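Butyrophilin subfamily 1 member A1 (Bos taurus, PDB 4HH8) may act as a membrane receptor in milk-fat droplet secretion and probably inhibits the proliferation, metabolism and IL2 and IFNG secretion of activated T-cells. Local coordinates at residues I24-G29 and V123-A128. The protein carries 1 engineered substitution. Residues are numbered along the deposited sequence; the frame is centred on the assembly and turned at random.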
loop_
_atom_site.group_PDB
_atom_site.type_symbol
_atom_site.label_atom_id
_atom_site.label_comp_id
_atom_site.label_asym_id
_atom_site.label_seq_id
_atom_site.Cartn_x
_atom_site.Cartn_y
_atom_site.Cartn_z
ATOM N N ILE A 24 8.713 -1.654 1.886
ATOM C CA ILE A 24 8.607 -1.759 0.430
ATOM C C ILE A 24 7.270 -1.204 0.015
ATOM O O ILE A 24 6.231 -1.573 0.573
ATOM C CB ILE A 24 8.709 -3.215 -0.110
ATOM C CG1 ILE A 24 9.968 -3.913 0.433
ATOM C CG2 ILE A 24 8.699 -3.221 -1.683
ATOM C CD1 ILE A 24 11.280 -3.260 0.011
ATOM N N LEU A 25 7.296 -0.328 -0.979
ATOM C CA LEU A 25 6.072 0.308 -1.459
ATOM C C LEU A 25 5.598 -0.432 -2.686
ATOM O O LEU A 25 6.369 -0.604 -3.622
ATOM C CB LEU A 25 6.370 1.758 -1.813
ATOM C CG LEU A 25 5.223 2.757 -2.019
ATOM C CD1 LEU A 25 4.086 2.511 -1.043
ATOM C CD2 LEU A 25 5.740 4.207 -1.909
ATOM N N ALA A 26 4.337 -0.856 -2.693
ATOM C CA ALA A 26 3.787 -1.633 -3.806
ATOM C C ALA A 26 2.381 -1.159 -4.235
ATOM O O ALA A 26 1.481 -1.041 -3.405
ATOM C CB ALA A 26 3.742 -3.090 -3.423
ATOM N N VAL A 27 2.201 -0.895 -5.521
ATOM C CA VAL A 27 0.907 -0.486 -6.038
ATOM C C VAL A 27 -0.019 -1.710 -6.244
ATOM O O VAL A 27 0.432 -2.754 -6.729
ATOM C CB VAL A 27 1.083 0.318 -7.331
ATOM C CG1 VAL A 27 -0.267 0.550 -8.009
ATOM C CG2 VAL A 27 1.755 1.627 -7.019
ATOM N N VAL A 28 -1.289 -1.587 -5.862
ATOM C CA VAL A 28 -2.292 -2.654 -6.085
ATOM C C VAL A 28 -2.286 -3.092 -7.564
ATOM O O VAL A 28 -2.266 -2.271 -8.470
ATOM C CB VAL A 28 -3.721 -2.225 -5.590
ATOM C CG1 VAL A 28 -4.850 -3.151 -6.126
ATOM C CG2 VAL A 28 -3.783 -2.202 -4.066
ATOM N N GLY A 29 -2.258 -4.395 -7.799
ATOM C CA GLY A 29 -2.246 -4.920 -9.159
ATOM C C GLY A 29 -0.848 -5.105 -9.721
ATOM O O GLY A 29 -0.707 -5.748 -10.752
ATOM N N VAL A 123 10.396 -7.592 6.900
ATOM C CA VAL A 123 10.144 -6.707 5.752
ATOM C C VAL A 123 8.715 -6.189 5.858
ATOM O O VAL A 123 7.774 -6.955 6.156
ATOM C CB VAL A 123 10.285 -7.438 4.396
ATOM C CG1 VAL A 123 10.442 -6.429 3.216
ATOM C CG2 VAL A 123 11.441 -8.377 4.405
ATOM N N HIS A 124 8.542 -4.891 5.644
ATOM C CA HIS A 124 7.221 -4.312 5.711
ATOM C C HIS A 124 6.821 -4.094 4.289
ATOM O O HIS A 124 7.566 -3.487 3.548
ATOM C CB HIS A 124 7.196 -2.989 6.495
ATOM C CG HIS A 124 7.580 -3.134 7.938
ATOM N ND1 HIS A 124 6.718 -3.639 8.897
ATOM C CD2 HIS A 124 8.738 -2.843 8.587
ATOM C CE1 HIS A 124 7.324 -3.641 10.074
ATOM N NE2 HIS A 124 8.554 -3.168 9.913
ATOM N N LEU A 125 5.683 -4.663 3.889
ATOM C CA LEU A 125 5.070 -4.301 2.618
ATOM C C LEU A 125 4.030 -3.210 2.837
ATOM O O LEU A 125 3.151 -3.342 3.669
ATOM C CB LEU A 125 4.416 -5.519 1.968
ATOM C CG LEU A 125 3.841 -5.185 0.594
ATOM C CD1 LEU A 125 4.927 -4.643 -0.335
ATOM C CD2 LEU A 125 3.160 -6.395 0.006
ATOM N N LYS A 126 4.146 -2.109 2.117
ATOM C CA LYS A 126 3.134 -1.054 2.186
ATOM C C LYS A 126 2.439 -0.979 0.863
ATOM O O LYS A 126 3.065 -0.621 -0.096
ATOM C CB LYS A 126 3.772 0.321 2.457
ATOM C CG LYS A 126 4.278 0.539 3.889
ATOM C CD LYS A 126 3.155 0.713 4.850
ATOM C CE LYS A 126 3.658 1.297 6.125
ATOM N NZ LYS A 126 2.482 1.451 6.984
ATOM N N VAL A 127 1.134 -1.239 0.829
ATOM C CA VAL A 127 0.403 -1.264 -0.424
ATOM C C VAL A 127 -0.338 0.044 -0.600
ATOM O O VAL A 127 -0.812 0.615 0.382
ATOM C CB VAL A 127 -0.606 -2.450 -0.524
ATOM C CG1 VAL A 127 -1.327 -2.367 -1.841
ATOM C CG2 VAL A 127 0.115 -3.812 -0.321
ATOM N N ALA A 128 -0.433 0.502 -1.839
ATOM C CA ALA A 128 -1.097 1.739 -2.152
ATOM C C ALA A 128 -1.932 1.604 -3.430
ATOM O O ALA A 128 -1.591 0.851 -4.334
ATOM C CB ALA A 128 -0.076 2.859 -2.315
#
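I24 and A26 of strand 24-27 pair in parallel with L125 and V127 of residues 123-128, the end of strand 117-128, and five backbone hydrogen bonds follow in a regular ladder. I24 is bonded through both its N and its O, the former to H124 O at 2.7 Å and the latter receiving K126 N. A26 repeats the pattern with K126 and A128, and V28 N ends it on A128 O at 2.9 Å.

On the face holding I24, A26, L125 and V127, CD1 of L125 sits between A26 CB and I24 CB. With CG anti to the backbone N (chi1 -176°), it lies 3.7 Å from A26 CB and 4.0 Å from I24 CB. I24 places CG1 beside its own N, chi1 -52°, where it slants across V123 CG1 at 3.8 Å. P35, A32 and C36 of strand 32-39, in the other sheet, lie against this face. Beyond the strand, V28 CG2 meets V127 CG1 at 3.3 Å, tight for two methyls, the side chains nearly perpendicular. L25 belongs to the reverse face; its CD1 lies 3.4 Å from K126 O and also approaches A128 CB, while the amine end of K126 leads away.

This is the parallel A'-G pairing of the first, V-type immunoglobulin domain of the extracellular part. Main-chain bonds fix the parallel register of the edge strand, aliphatic side chains of the I24, A26, L125 and V127 face supply apolar packing toward strand 32-39, and the face of L25 and K126 is partly open to solvent.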